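Local coordinates for RNA-induced transcriptional silencing complex protein tas3 (Schizosaccharomyces pombe, PDB 3D1B) that forms the core of the RNA-induced transcriptional silencing complex together with Ago1 and Chp1, serving RNAi-directed heterochromatin formation and accurate chromosome segregation, at residues Lys23-Phe28 with Leu58-Ser63; Pro89-Val94 with Lys117-Leu122. All coordinates share one frame; numbering follows the deposited sequence.

Contact 1 of 2, residues Lys23-Phe28 with Leu58-Ser63; sequences KSLSFF and LVFSAS
Phe27 lays its CD2-CE2 side against the CD1-CE1 side of the Phe60 ring, with CE2 3.8 Å from Phe60 CD1. The ring centroids lie 5.6 Å apart and the planes are inclined at 47°, so the rings meet at a slant. With CG anti to the backbone N (chi1 -178°), the Phe27 ring extends past Phe60 to Ser63, where its CZ comes within 3.4 Å of Ser63 CB. Phe60 also receives Leu25 at its far end: methyl CD1 sits in the ring plane at the edge, 3.9 Å from CZ, and the two side chains cross at about a right angle. Phe28, the next residue after Phe27, presents CE1 at its ring edge to Val59 CG1, 3.9 Å away. Ser63 OG turns back to its own segment and donates to Phe60 O over 2.7 Å, in the carbonyl plane. Ser63 N binds the same oxygen, closing the type I turn Phe60-Ser63. Ile98 of helix 89-105 touches both Phe27 and Phe60, placing the pair in the hydrophobic interior of this all-helical C-terminal motif. The segments therefore adhere through apolar packing, while the polar Ser63 hydroxyl is satisfied locally by the turn carbonyl and can lie beside an aromatic ring.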
loop_
_atom_site.group_PDB
_atom_site.type_symbol
_atom_site.label_atom_id
_atom_site.label_comp_id
_atom_site.label_asym_id
_atom_site.label_seq_id
_atom_site.Cartn_x
_atom_site.Cartn_y
_atom_site.Cartn_z
ATOM N N LYS A 23 1.915 -0.917 -17.978
ATOM C CA LYS A 23 2.956 -0.548 -18.929
ATOM C C LYS A 23 2.400 0.139 -20.166
ATOM O O LYS A 23 3.123 0.869 -20.851
ATOM C CB LYS A 23 3.746 -1.785 -19.354
ATOM C CG LYS A 23 4.604 -2.371 -18.254
ATOM C CD LYS A 23 5.431 -3.523 -18.791
ATOM C CE LYS A 23 6.364 -4.079 -17.738
ATOM N NZ LYS A 23 7.052 -5.295 -18.260
ATOM N N SER A 24 1.117 -0.087 -20.439
ATOM C CA SER A 24 0.459 0.491 -21.612
ATOM C C SER A 24 -0.114 1.892 -21.399
ATOM O O SER A 24 -0.581 2.520 -22.346
ATOM C CB SER A 24 -0.652 -0.441 -22.094
ATOM O OG SER A 24 -0.122 -1.721 -22.422
ATOM N N LEU A 25 -0.098 2.374 -20.160
ATOM C CA LEU A 25 -0.610 3.716 -19.879
ATOM C C LEU A 25 0.352 4.743 -20.450
ATOM O O LEU A 25 1.560 4.629 -20.272
ATOM C CB LEU A 25 -0.739 3.936 -18.371
ATOM C CG LEU A 25 -1.872 3.167 -17.699
ATOM C CD1 LEU A 25 -1.736 3.270 -16.185
ATOM C CD2 LEU A 25 -3.210 3.728 -18.166
ATOM N N SER A 26 -0.186 5.753 -21.124
ATOM C CA SER A 26 0.650 6.791 -21.710
ATOM C C SER A 26 1.506 7.456 -20.641
ATOM O O SER A 26 2.673 7.783 -20.871
ATOM C CB SER A 26 -0.223 7.836 -22.405
ATOM O OG SER A 26 -0.961 7.242 -23.461
ATOM N N PHE A 27 0.918 7.649 -19.464
ATOM C CA PHE A 27 1.619 8.273 -18.349
ATOM C C PHE A 27 2.846 7.457 -17.951
ATOM O O PHE A 27 3.891 8.009 -17.610
ATOM C CB PHE A 27 0.653 8.419 -17.167
ATOM C CG PHE A 27 1.245 9.095 -15.961
ATOM C CD1 PHE A 27 1.824 10.358 -16.060
ATOM C CD2 PHE A 27 1.197 8.472 -14.715
ATOM C CE1 PHE A 27 2.348 10.996 -14.932
ATOM C CE2 PHE A 27 1.717 9.098 -13.580
ATOM C CZ PHE A 27 2.294 10.364 -13.692
ATOM N N PHE A 28 2.719 6.136 -17.987
ATOM C CA PHE A 28 3.830 5.264 -17.640
ATOM C C PHE A 28 4.895 5.355 -18.731
ATOM O O PHE A 28 6.086 5.483 -18.446
ATOM C CB PHE A 28 3.344 3.814 -17.534
ATOM C CG PHE A 28 4.428 2.833 -17.183
ATOM C CD1 PHE A 28 4.712 2.527 -15.853
ATOM C CD2 PHE A 28 5.164 2.206 -18.187
ATOM C CE1 PHE A 28 5.715 1.604 -15.525
ATOM C CE2 PHE A 28 6.167 1.285 -17.871
ATOM C CZ PHE A 28 6.443 0.980 -16.540
ATOM N N LEU A 58 3.652 2.798 -5.609
ATOM C CA LEU A 58 5.098 2.954 -5.601
ATOM C C LEU A 58 5.623 3.442 -6.941
ATOM O O LEU A 58 6.430 4.375 -7.002
ATOM C CB LEU A 58 5.767 1.628 -5.225
ATOM C CG LEU A 58 5.528 1.239 -3.765
ATOM C CD1 LEU A 58 6.084 -0.149 -3.491
ATOM C CD2 LEU A 58 6.195 2.272 -2.862
ATOM N N VAL A 59 5.153 2.815 -8.013
ATOM C CA VAL A 59 5.588 3.181 -9.350
ATOM C C VAL A 59 5.225 4.616 -9.707
ATOM O O VAL A 59 6.062 5.372 -10.206
ATOM C CB VAL A 59 4.993 2.220 -10.395
ATOM C CG1 VAL A 59 5.236 2.754 -11.797
ATOM C CG2 VAL A 59 5.634 0.844 -10.243
ATOM N N PHE A 60 3.985 5.010 -9.447
ATOM C CA PHE A 60 3.594 6.374 -9.773
ATOM C C PHE A 60 4.285 7.415 -8.897
ATOM O O PHE A 60 4.424 8.574 -9.299
ATOM C CB PHE A 60 2.070 6.531 -9.695
ATOM C CG PHE A 60 1.332 5.796 -10.778
ATOM C CD1 PHE A 60 1.889 5.657 -12.046
ATOM C CD2 PHE A 60 0.068 5.271 -10.545
ATOM C CE1 PHE A 60 1.194 5.002 -13.066
ATOM C CE2 PHE A 60 -0.633 4.616 -11.562
ATOM C CZ PHE A 60 -0.064 4.484 -12.821
ATOM N N SER A 61 4.741 7.014 -7.713
ATOM C CA SER A 61 5.417 7.956 -6.823
ATOM C C SER A 61 6.746 8.396 -7.427
ATOM O O SER A 61 7.332 9.395 -7.001
ATOM C CB SER A 61 5.670 7.330 -5.444
ATOM O OG SER A 61 6.757 6.413 -5.473
ATOM N N ALA A 62 7.208 7.652 -8.429
ATOM C CA ALA A 62 8.471 7.953 -9.094
ATOM C C ALA A 62 8.298 8.832 -10.326
ATOM O O ALA A 62 9.288 9.250 -10.926
ATOM C CB ALA A 62 9.179 6.659 -9.489
ATOM N N SER A 63 7.054 9.115 -10.699
ATOM C CA SER A 63 6.788 9.938 -11.877
ATOM C C SER A 63 7.347 11.338 -11.683
ATOM O O SER A 63 7.340 11.872 -10.578
ATOM C CB SER A 63 5.283 10.012 -12.154
ATOM O OG SER A 63 4.593 10.593 -11.064
#

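Contact 2 of 2, residues Pro89-Val94 with Lys117-Leu122; sequences PFAKAV and KEASIL
Ala119 points its methyl group at segment 89-94, where it meets Phe90, Ala91 and Val94 in an antiparallel helix-helix packing of the all-alpha C-terminal motif. The short axes approach to 8.2 Å at an angle of 161°, close spacing that the small side chains at the interface permit: the CA atoms of Ala91 and Ala119 are 5.0 Å apart. Phe90 CE2 makes the nearest side-chain approach to Ala119 CB, at 3.7 Å. Val94, one turn further along, meets the same methyl with its CB at 4.1 Å, and both of its branches lie at a similar distance. The Ala91 methyl lies beside the following residue as well, its CB 3.8 Å from Ser120 CA, so it packs on backbone as much as on side chain.

Phe90 stands with CG anti to its backbone N (chi1 172°), which carries the ring along Ala119 and over Val94. Methyl CG2 of Val94 supports one ring face from 3.6 Å above the plane, displaced toward the rim. Further out, Trp21 of helix 14-23 meets Phe90 edge-to-face, and Leu56 of helix 52-60 packs on Val94. Glu123, just beyond helix 109-122, accepts hydrogen bonds from the backbone N atoms of Phe90 and Ala91, tying the start of one helix to the end of the other. At the Phe90 ring edge, in its plane, lies the carbonyl oxygen of Ala119, 3.8 Å from CD2.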
loop_
_atom_site.group_PDB
_atom_site.type_symbol
_atom_site.label_atom_id
_atom_site.label_comp_id
_atom_site.label_asym_id
_atom_site.label_seq_id
_atom_site.Cartn_x
_atom_site.Cartn_y
_atom_site.Cartn_z
ATOM N N PRO A 89 -11.996 -2.630 -11.385
ATOM C CA PRO A 89 -10.814 -2.905 -10.556
ATOM C C PRO A 89 -9.479 -2.224 -10.852
ATOM O O PRO A 89 -8.949 -1.484 -10.014
ATOM C CB PRO A 89 -10.706 -4.425 -10.611
ATOM C CG PRO A 89 -12.140 -4.839 -10.693
ATOM C CD PRO A 89 -12.677 -3.895 -11.732
ATOM N N PHE A 90 -8.914 -2.505 -12.020
ATOM C CA PHE A 90 -7.635 -1.918 -12.406
ATOM C C PHE A 90 -7.740 -0.404 -12.500
ATOM O O PHE A 90 -6.886 0.320 -11.983
ATOM C CB PHE A 90 -7.191 -2.482 -13.759
ATOM C CG PHE A 90 -5.977 -1.803 -14.335
ATOM C CD1 PHE A 90 -4.702 -2.077 -13.836
ATOM C CD2 PHE A 90 -6.110 -0.898 -15.382
ATOM C CE1 PHE A 90 -3.576 -1.461 -14.378
ATOM C CE2 PHE A 90 -4.994 -0.275 -15.932
ATOM C CZ PHE A 90 -3.719 -0.558 -15.429
ATOM N N ALA A 91 -8.787 0.073 -13.163
ATOM C CA ALA A 91 -8.987 1.507 -13.328
ATOM C C ALA A 91 -9.129 2.196 -11.977
ATOM O O ALA A 91 -8.556 3.262 -11.757
ATOM C CB ALA A 91 -10.219 1.772 -14.186
ATOM N N LYS A 92 -9.890 1.590 -11.071
ATOM C CA LYS A 92 -10.085 2.183 -9.748
ATOM C C LYS A 92 -8.765 2.289 -8.991
ATOM O O LYS A 92 -8.497 3.291 -8.324
ATOM C CB LYS A 92 -11.083 1.357 -8.926
ATOM C CG LYS A 92 -11.357 1.960 -7.550
ATOM C CD LYS A 92 -12.374 1.155 -6.745
ATOM C CE LYS A 92 -13.755 1.189 -7.378
ATOM N NZ LYS A 92 -14.758 0.486 -6.507
ATOM N N ALA A 93 -7.940 1.250 -9.083
ATOM C CA ALA A 93 -6.652 1.256 -8.399
ATOM C C ALA A 93 -5.728 2.310 -9.003
ATOM O O ALA A 93 -4.960 2.958 -8.290
ATOM C CB ALA A 93 -6.007 -0.126 -8.476
ATOM N N VAL A 94 -5.780 2.456 -10.323
ATOM C CA VAL A 94 -4.968 3.464 -11.002
ATOM C C VAL A 94 -5.446 4.843 -10.558
ATOM O O VAL A 94 -4.644 5.708 -10.216
ATOM C CB VAL A 94 -5.106 3.356 -12.533
ATOM C CG1 VAL A 94 -4.474 4.573 -13.207
ATOM C CG2 VAL A 94 -4.444 2.078 -13.014
ATOM N N LYS A 117 -9.320 7.454 -17.599
ATOM C CA LYS A 117 -10.108 7.079 -18.764
ATOM C C LYS A 117 -9.346 6.065 -19.611
ATOM O O LYS A 117 -9.932 5.126 -20.152
ATOM C CB LYS A 117 -10.435 8.315 -19.605
ATOM C CG LYS A 117 -11.346 8.023 -20.787
ATOM C CD LYS A 117 -12.735 7.595 -20.329
ATOM C CE LYS A 117 -13.372 6.636 -21.325
ATOM N NZ LYS A 117 -13.320 7.160 -22.719
ATOM N N GLU A 118 -8.036 6.252 -19.715
ATOM C CA GLU A 118 -7.206 5.346 -20.496
ATOM C C GLU A 118 -7.165 3.981 -19.814
ATOM O O GLU A 118 -7.263 2.941 -20.470
ATOM C CB GLU A 118 -5.795 5.920 -20.616
ATOM C CG GLU A 118 -5.016 5.432 -21.807
ATOM C CD GLU A 118 -3.683 6.142 -21.936
ATOM O OE1 GLU A 118 -2.801 5.895 -21.096
ATOM O OE2 GLU A 118 -3.524 6.955 -22.871
ATOM N N ALA A 119 -7.031 3.984 -18.491
ATOM C CA ALA A 119 -6.981 2.739 -17.734
ATOM C C ALA A 119 -8.286 1.966 -17.887
ATOM O O ALA A 119 -8.282 0.739 -18.020
ATOM C CB ALA A 119 -6.717 3.028 -16.257
ATOM N N SER A 120 -9.403 2.685 -17.862
ATOM C CA SER A 120 -10.708 2.049 -17.992
ATOM C C SER A 120 -10.846 1.397 -19.362
ATOM O O SER A 120 -11.399 0.303 -19.488
ATOM C CB SER A 120 -11.820 3.081 -17.795
ATOM O OG SER A 120 -13.095 2.460 -17.831
ATOM N N ILE A 121 -10.342 2.078 -20.389
ATOM C CA ILE A 121 -10.402 1.561 -21.755
ATOM C C ILE A 121 -9.540 0.304 -21.904
ATOM O O ILE A 121 -9.950 -0.670 -22.540
ATOM C CB ILE A 121 -9.939 2.635 -22.768
ATOM C CG1 ILE A 121 -10.976 3.762 -22.827
ATOM C CG2 ILE A 121 -9.742 2.017 -24.150
ATOM C CD1 ILE A 121 -10.561 4.952 -23.677
ATOM N N LEU A 122 -8.348 0.317 -21.316
ATOM C CA LEU A 122 -7.464 -0.843 -21.403
ATOM C C LEU A 122 -8.083 -2.068 -20.743
ATOM O O LEU A 122 -7.961 -3.192 -21.238
ATOM C CB LEU A 122 -6.116 -0.540 -20.740
ATOM C CG LEU A 122 -5.220 0.480 -21.444
ATOM C CD1 LEU A 122 -4.018 0.792 -20.566
ATOM C CD2 LEU A 122 -4.770 -0.071 -22.796
#

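Contact 1 and contact 2 follow one another along the chain, and their centres lie 13 Å apart, yet they touch directly at Leu25 and Ser26. Glu118 OE1, in the 117-122 segment of contact 2, probably accepts a hydrogen bond from Ser26 N at 2.6 Å, which would tie the 23-28 segment to helix 109-122. Leu25 of contact 1 also turns CD2 to the 117-122 segment, 3.9 Å from Leu122 CD1. Helix 89-105 adds a second connection, supplying Val94 to contact 2 and, farther along, Ile98 to the aromatic pair of contact 1. Contact 2 thus pairs the last two helices, while contact 1 joins segment 23-28 to segment 58-63.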